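Local coordinates for protein transglutaminase-like enzymes, putative cysteine protease (Cytophaga hutchinsonii, PDB 3ISR) that is a putative cysteine protease of the transglutaminase-like superfamily, probably hydrolysing peptide bonds, although its substrate is not established, at residues Thr28-Asn33 with Leu72-Asn77; Thr203-Lys208 with Val241-Gly246; Leu234-Gly239 with Pro279-Lys284. All blocks are in the same frame, centred on the assembly; numbering follows the deposited sequence.

Interaction 1 of 3, residues Thr28-Asn33 with Leu72-Asn77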
# COMPACT_ATOMS: atom_id res chain seq x y z
N THR B 28 30.96 2.35 -6.72
CA THR B 28 29.72 3.14 -6.70
C THR B 28 29.81 4.33 -7.63
O THR B 28 30.83 5.01 -7.68
CB THR B 28 29.43 3.62 -5.25
OG1 THR B 28 29.33 2.49 -4.37
CG2 THR B 28 28.15 4.42 -5.18
N THR B 29 28.73 4.57 -8.37
CA THR B 29 28.56 5.79 -9.16
C THR B 29 27.57 6.71 -8.47
O THR B 29 26.52 6.26 -7.98
CB THR B 29 28.11 5.46 -10.60
OG1 THR B 29 29.17 4.78 -11.26
CG2 THR B 29 27.78 6.74 -11.39
N PHE B 30 27.91 8.00 -8.42
CA PHE B 30 27.07 9.03 -7.81
C PHE B 30 26.60 9.99 -8.88
O PHE B 30 27.37 10.35 -9.78
CB PHE B 30 27.86 9.84 -6.78
CG PHE B 30 28.30 9.04 -5.60
CD1 PHE B 30 27.61 9.13 -4.39
CD2 PHE B 30 29.41 8.21 -5.68
CE1 PHE B 30 28.03 8.40 -3.28
CE2 PHE B 30 29.82 7.47 -4.58
CZ PHE B 30 29.12 7.56 -3.38
N ILE B 31 25.35 10.39 -8.79
CA ILE B 31 24.88 11.52 -9.56
C ILE B 31 24.35 12.50 -8.54
O ILE B 31 23.38 12.19 -7.83
CB ILE B 31 23.74 11.17 -10.53
CG1 ILE B 31 24.16 10.03 -11.46
CG2 ILE B 31 23.34 12.42 -11.36
CD1 ILE B 31 23.03 9.56 -12.40
N PHE B 32 25.00 13.66 -8.48
CA PHE B 32 24.66 14.66 -7.51
C PHE B 32 23.88 15.81 -8.12
O PHE B 32 24.02 16.11 -9.31
CB PHE B 32 25.93 15.23 -6.87
CG PHE B 32 26.66 14.26 -6.00
CD1 PHE B 32 26.10 13.80 -4.82
CD2 PHE B 32 27.94 13.83 -6.35
CE1 PHE B 32 26.79 12.92 -4.00
CE2 PHE B 32 28.64 12.95 -5.53
CZ PHE B 32 28.06 12.49 -4.36
N ASN B 33 23.09 16.49 -7.30
CA ASN B 33 22.43 17.70 -7.74
C ASN B 33 22.57 18.78 -6.69
O ASN B 33 21.68 18.93 -5.83
CB ASN B 33 20.95 17.44 -8.03
CG ASN B 33 20.28 18.61 -8.70
OD1 ASN B 33 20.92 19.40 -9.42
ND2 ASN B 33 18.99 18.73 -8.46
N LEU B 72 30.30 11.10 -10.81
CA LEU B 72 31.63 10.56 -10.59
C LEU B 72 31.49 9.13 -10.12
O LEU B 72 30.42 8.72 -9.66
CB LEU B 72 32.37 11.38 -9.51
CG LEU B 72 31.79 11.50 -8.10
CD1 LEU B 72 32.01 10.24 -7.27
CD2 LEU B 72 32.48 12.69 -7.40
N LYS B 73 32.57 8.36 -10.25
CA LYS B 73 32.59 7.01 -9.70
C LYS B 73 33.66 6.91 -8.61
O LYS B 73 34.69 7.59 -8.68
CB LYS B 73 32.77 5.95 -10.80
CG LYS B 73 34.03 6.07 -11.65
CD LYS B 73 34.05 5.05 -12.79
CE LYS B 73 35.50 4.67 -13.13
NZ LYS B 73 35.66 4.06 -14.49
N ALA B 74 33.40 6.08 -7.61
CA ALA B 74 34.28 5.93 -6.47
C ALA B 74 34.57 4.45 -6.22
O ALA B 74 33.69 3.61 -6.35
CB ALA B 74 33.64 6.55 -5.23
N THR B 75 35.82 4.14 -5.88
CA THR B 75 36.21 2.74 -5.66
C THR B 75 35.84 2.23 -4.25
O THR B 75 35.68 3.02 -3.31
CB THR B 75 37.71 2.49 -6.03
OG1 THR B 75 38.28 1.52 -5.15
CG2 THR B 75 38.51 3.76 -5.94
N GLU B 76 35.69 0.91 -4.13
CA GLU B 76 35.26 0.30 -2.87
C GLU B 76 36.23 0.58 -1.72
O GLU B 76 37.43 0.74 -1.94
CB GLU B 76 35.06 -1.22 -3.03
CG GLU B 76 36.32 -2.02 -3.39
CD GLU B 76 36.54 -2.16 -4.89
OE1 GLU B 76 36.18 -1.24 -5.66
OE2 GLU B 76 37.08 -3.21 -5.31
N ASN B 77 35.68 0.65 -0.51
CA ASN B 77 36.45 0.88 0.72
C ASN B 77 37.32 2.14 0.66
O ASN B 77 38.52 2.10 0.98
CB ASN B 77 37.29 -0.35 1.11
CG ASN B 77 36.49 -1.64 1.04
OD1 ASN B 77 35.45 -1.78 1.69
ND2 ASN B 77 36.98 -2.59 0.25

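Interaction 2 of 3, residues Thr203-Lys208 with Val241-Gly246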
# COMPACT_ATOMS: atom_id res chain seq x y z
N THR B 203 13.66 22.32 -5.62
CA THR B 203 14.69 22.18 -4.57
C THR B 203 15.58 23.41 -4.57
O THR B 203 15.81 24.00 -5.61
CB THR B 203 15.56 20.94 -4.76
OG1 THR B 203 16.20 20.96 -6.05
CG2 THR B 203 14.68 19.69 -4.67
N GLY B 204 16.11 23.76 -3.40
CA GLY B 204 16.98 24.91 -3.34
C GLY B 204 17.77 25.04 -2.07
O GLY B 204 17.58 24.28 -1.10
N TYR B 205 18.68 26.01 -2.09
CA TYR B 205 19.28 26.54 -0.85
C TYR B 205 18.28 27.54 -0.24
O TYR B 205 17.57 28.21 -0.96
CB TYR B 205 20.59 27.24 -1.19
CG TYR B 205 21.65 26.29 -1.68
CD1 TYR B 205 22.55 25.71 -0.80
CD2 TYR B 205 21.75 25.96 -3.02
CE1 TYR B 205 23.53 24.81 -1.25
CE2 TYR B 205 22.74 25.07 -3.49
CZ TYR B 205 23.61 24.50 -2.59
OH TYR B 205 24.59 23.63 -3.03
N ALA B 206 18.22 27.63 1.09
CA ALA B 206 17.19 28.45 1.72
C ALA B 206 17.76 29.34 2.83
O ALA B 206 18.16 28.84 3.88
CB ALA B 206 16.08 27.57 2.28
N PHE B 207 17.77 30.65 2.58
CA PHE B 207 18.18 31.63 3.59
C PHE B 207 17.28 31.53 4.82
O PHE B 207 16.06 31.41 4.70
CB PHE B 207 18.18 33.05 3.00
CG PHE B 207 18.59 34.13 3.99
CD1 PHE B 207 19.74 33.98 4.77
CD2 PHE B 207 17.83 35.29 4.12
CE1 PHE B 207 20.13 34.98 5.68
CE2 PHE B 207 18.22 36.30 5.04
CZ PHE B 207 19.37 36.14 5.81
N LYS B 208 17.90 31.53 6.00
CA LYS B 208 17.20 31.55 7.28
C LYS B 208 16.51 30.22 7.64
O LYS B 208 15.82 30.14 8.67
CB LYS B 208 16.22 32.74 7.38
N VAL B 241 17.28 29.93 -3.24
CA VAL B 241 18.13 29.88 -4.42
C VAL B 241 17.90 28.53 -5.09
O VAL B 241 18.12 27.48 -4.46
CB VAL B 241 19.61 30.07 -4.05
CG1 VAL B 241 20.49 29.91 -5.27
CG2 VAL B 241 19.80 31.46 -3.41
N LYS B 242 17.46 28.56 -6.34
CA LYS B 242 16.99 27.36 -7.03
C LYS B 242 18.11 26.43 -7.43
O LYS B 242 19.09 26.83 -8.06
CB LYS B 242 16.20 27.72 -8.29
CG LYS B 242 15.62 26.47 -9.00
CD LYS B 242 15.00 26.84 -10.36
CE LYS B 242 13.68 27.57 -10.20
NZ LYS B 242 13.02 27.94 -11.50
N ILE B 243 17.93 25.16 -7.11
CA ILE B 243 18.80 24.11 -7.60
C ILE B 243 18.13 23.41 -8.76
O ILE B 243 18.69 23.36 -9.86
CB ILE B 243 19.15 23.10 -6.49
CG1 ILE B 243 20.07 23.78 -5.48
CG2 ILE B 243 19.80 21.83 -7.06
CD1 ILE B 243 20.08 23.06 -4.13
N ALA B 244 16.95 22.83 -8.52
CA ALA B 244 16.23 22.17 -9.59
C ALA B 244 14.72 22.30 -9.49
O ALA B 244 14.18 22.61 -8.42
CB ALA B 244 16.61 20.68 -9.65
N THR B 245 14.07 22.04 -10.62
CA THR B 245 12.65 21.69 -10.64
C THR B 245 12.47 20.39 -11.43
O THR B 245 13.28 20.03 -12.29
CB THR B 245 11.78 22.84 -11.24
OG1 THR B 245 12.19 23.13 -12.59
CG2 THR B 245 11.95 24.12 -10.41
N GLY B 246 11.38 19.67 -11.16
CA GLY B 246 11.04 18.51 -11.97
C GLY B 246 9.69 18.00 -11.49
O GLY B 246 9.02 18.65 -10.71

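Interaction 3 of 3, residues Leu234-Gly239 with Pro279-Lys284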
# COMPACT_ATOMS: atom_id res chain seq x y z
N LEU B 234 8.76 26.93 6.76
CA LEU B 234 10.04 27.08 7.45
C LEU B 234 10.88 28.27 6.98
O LEU B 234 11.72 28.74 7.74
CB LEU B 234 10.87 25.81 7.35
CG LEU B 234 10.43 24.64 8.25
CD1 LEU B 234 11.07 23.38 7.75
CD2 LEU B 234 10.79 24.89 9.72
N VAL B 235 10.69 28.72 5.75
CA VAL B 235 11.60 29.70 5.16
C VAL B 235 10.88 30.86 4.48
O VAL B 235 9.79 30.67 3.93
CB VAL B 235 12.58 29.03 4.15
CG1 VAL B 235 13.24 27.81 4.77
CG2 VAL B 235 11.88 28.63 2.86
N PRO B 236 11.48 32.07 4.51
CA PRO B 236 10.92 33.15 3.70
C PRO B 236 11.05 32.79 2.22
O PRO B 236 12.12 32.33 1.79
CB PRO B 236 11.81 34.36 4.06
CG PRO B 236 13.11 33.76 4.47
CD PRO B 236 12.73 32.47 5.18
N LEU B 237 9.97 32.94 1.46
CA LEU B 237 9.95 32.43 0.09
C LEU B 237 10.97 33.14 -0.79
O LEU B 237 11.50 32.54 -1.72
CB LEU B 237 8.55 32.54 -0.52
CG LEU B 237 7.43 31.84 0.26
CD1 LEU B 237 6.09 32.13 -0.38
CD2 LEU B 237 7.71 30.35 0.34
N ASN B 238 11.27 34.40 -0.46
CA ASN B 238 12.22 35.17 -1.25
C ASN B 238 13.67 34.89 -0.88
O ASN B 238 14.58 35.50 -1.45
CB ASN B 238 11.92 36.69 -1.20
CG ASN B 238 11.91 37.25 0.23
OD1 ASN B 238 11.75 36.53 1.21
ND2 ASN B 238 12.02 38.56 0.32
N GLY B 239 13.88 34.00 0.09
CA GLY B 239 15.23 33.58 0.47
C GLY B 239 15.75 32.32 -0.23
O GLY B 239 16.81 31.81 0.12
N PRO B 279 11.87 39.57 4.70
CA PRO B 279 11.25 38.27 4.37
C PRO B 279 9.85 38.40 3.79
O PRO B 279 9.05 39.22 4.27
CB PRO B 279 11.22 37.53 5.72
CG PRO B 279 11.39 38.59 6.76
CD PRO B 279 12.19 39.68 6.13
N PHE B 280 9.57 37.60 2.77
CA PHE B 280 8.25 37.57 2.16
C PHE B 280 7.53 36.31 2.63
O PHE B 280 8.06 35.21 2.50
CB PHE B 280 8.36 37.56 0.64
CG PHE B 280 7.03 37.56 -0.06
CD1 PHE B 280 6.48 38.74 -0.54
CD2 PHE B 280 6.31 36.37 -0.21
CE1 PHE B 280 5.25 38.73 -1.17
CE2 PHE B 280 5.08 36.35 -0.83
CZ PHE B 280 4.55 37.53 -1.32
N TRP B 281 6.32 36.48 3.17
CA TRP B 281 5.48 35.34 3.53
C TRP B 281 4.09 35.57 2.97
O TRP B 281 3.66 36.72 2.86
CB TRP B 281 5.35 35.26 5.05
CG TRP B 281 6.64 35.08 5.80
CD1 TRP B 281 7.41 36.07 6.36
CD2 TRP B 281 7.28 33.84 6.11
NE1 TRP B 281 8.50 35.51 7.00
CE2 TRP B 281 8.45 34.15 6.86
CE3 TRP B 281 6.99 32.49 5.83
CZ2 TRP B 281 9.33 33.16 7.33
CZ3 TRP B 281 7.87 31.50 6.30
CH2 TRP B 281 9.02 31.85 7.04
N TYR B 282 3.37 34.51 2.63
CA TYR B 282 1.96 34.68 2.26
C TYR B 282 1.09 34.88 3.50
O TYR B 282 1.41 34.41 4.60
CB TYR B 282 1.40 33.46 1.49
CG TYR B 282 2.02 33.20 0.14
CD1 TYR B 282 2.26 34.24 -0.76
CD2 TYR B 282 2.32 31.90 -0.26
CE1 TYR B 282 2.82 33.98 -2.02
CE2 TYR B 282 2.85 31.63 -1.51
CZ TYR B 282 3.11 32.68 -2.38
OH TYR B 282 3.66 32.44 -3.63
N ASP B 283 -0.03 35.56 3.31
CA ASP B 283 -1.10 35.58 4.29
C ASP B 283 -2.36 35.24 3.50
O ASP B 283 -2.57 35.77 2.41
CB ASP B 283 -1.21 36.96 4.94
N LYS B 284 -3.20 34.35 4.05
CA LYS B 284 -4.41 33.88 3.35
C LYS B 284 -5.24 35.02 2.74
O LYS B 284 -6.02 34.79 1.79
CB LYS B 284 -5.28 33.02 4.28

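Interaction 1 of 3, residues Thr28-Asn33 with Leu72-Asn77
Thr28 and Ala74 form one antiparallel hydrogen-bonded pair and Phe30 and Leu72 the next, on strand axes 4.7 Å apart and running at 148° to each other. Between them Thr29 faces Lys73 as a non-hydrogen-bonded pair, with CA atoms 4.2 Å apart. Each hydrogen-bonded pair is closed in both directions; the straightest link, Phe30 N to Leu72 O, has an N-H...O angle of 176°. Phe30, Leu72 and Ala74 give their face most of its hydrocarbon, while Thr28 OG1 on the same face bonds to Ser26 O and Asn260 N. Leu72 CG lies between its backbone N and carbonyl carbon (chi1 59°), and its two methyls reach different rings: CD1 lies obliquely to the Phe30 ring, 3.7 Å from Phe30 CD2, whereas CD2 comes to the edge of the Phe32 ring, 4.3 Å from Phe32 CE2. Ala74 CB meets the Phe30 ring edge, 4.0 Å from Phe30 CE2. Phe80 of strand 78-96 packs edge-to-face with Phe30. On the other face Thr29 and Lys73 pack on Val107 of the second subunit. Four backbone hydrogen bonds thus join the two central strands of a four-stranded antiparallel sheet completed by 58-60 and 255-258, one face turned to the interior and the other bordering a subunit interface.

Interaction 2 of 3, residues Thr203-Lys208 with Val241-Gly246
Tyr205 and Ile243 meet at about a right angle beside a classic beta bulge, where Ile243 and Ala244 both face Thr203. The register shift shows in the bonds: Thr203 O receives Ile243 N at 2.8 Å and, weakly, Ala244 N. Thr203 N gives a straighter bond to Ala244 O (171°). Thr203 OG1, set between its own N and carbonyl carbon (chi1 58°), accepts a weak, bent hydrogen bond from Ala244 N at 3.2 Å. Beyond the bulge, Val241 and Tyr205 form a hydrogen-bonded pair.

The Tyr205 side chain can be traced outward. Its CB lies 4.1 Å from Val241 CB, at the start of the apolar packing. CG stands anti to the carbonyl carbon (chi1 -67°), a setting that carries the ring across Ile243. Ring atom CD2 then meets Ile243 CD1 at 3.5 Å, and CE2 approaches the same methyl at 3.4 Å; Ile243 CG1 backs both ring carbons, and the methyl lies oblique to the ring. CZ is more distant from that methyl. At the tip, OH leaves the contact and hydrogen-bonds with Val34 O and Ser18 OG, while strand 12-24 and strand 261-272 supply further packing partners to the ring. Gly204 lies close against the opposite strand, its CA 3.0 Å from Val241 O, where a CB would clash with that oxygen.

Strand 240-246, the last of its four-stranded sheet within the chain, is therefore joined to strand 199-206 of the transglutaminase-like domain by a bulged ladder, and the buried tyrosine hydroxyl finds its polar partners beyond the sheet.

Interaction 3 of 3, residues Leu234-Gly239 with Pro279-Lys284
Leu237 and Phe280 are linked through the main chain, Asn238 and Phe280 through a side chain, and these are the two hydrogen bonds between the segments. Leu237 N gives to Phe280 O at 3.1 Å, nearly in line with the carbonyl. Phe280 N gives to Asn238 OD1 at 2.9 Å, but the donor stands 50° out of the amide plane and off the lone pairs. The setting of Asn238 CG between its backbone N and carbonyl carbon (chi1 57°) brings OD1 to Phe280 N, with the amide plane steeply inclined to the Phe280 ring. Its ND2 is held by Thr278 O and Tyr92 OH, so both ends of the amide are engaged; an alanine here would probably leave Phe280 N without this acceptor and Thr278 O and Tyr92 OH without this partner.

The segments are loops: 234-239 lies in the loop between strands 225-229 and 240-246, ending in a short 3-10 turn at 237-239 in which Gly239 N bonds to Pro236 O, and 279-284 lies in the irregular loop between strands 261-272 and 288-291.

Two CH-pi contacts lie over ring faces. Pro236 CA sits 4.0 Å from the centroid of the Trp281 six-membered ring, only 12° from its normal, and Leu237 CD1 sits 3.7 Å from the centroid of the Tyr282 ring. Tyr282 OH is hydrogen-bonded to Ile228 O and Leu290 N, which probably limits how that ring can shift.

Of the purely apolar contacts, Pro236 CB against Pro279 CB is at 3.6 Å, whereas Leu237 CD1 comes near the plane of the Phe280 ring at its edge, 4.2 Å from Phe280 CD2.

From the N terminus, interaction 1 closes first, bringing 72-77 back onto 28-33 within the N-terminal domain. It is complete before 203-208 begins, and so stands in series with the other two. Interaction 2 opens at 203-208, and 234-239 follows before 241-246 closes it; interaction 3 closes only at 279-284. These two therefore cross, with centres about 14 Å apart, and they touch: Phe207 N lies 2.9 Å from Gly239 O, a probable hydrogen bond. Interactions 1 and 2 meet through packing of Asn33 on Ile243 and Ala244. Interaction 2 thus sits between the N-terminal sheet and the late loops, whereas interactions 1 and 3 are about 15 Å apart at their nearest atoms.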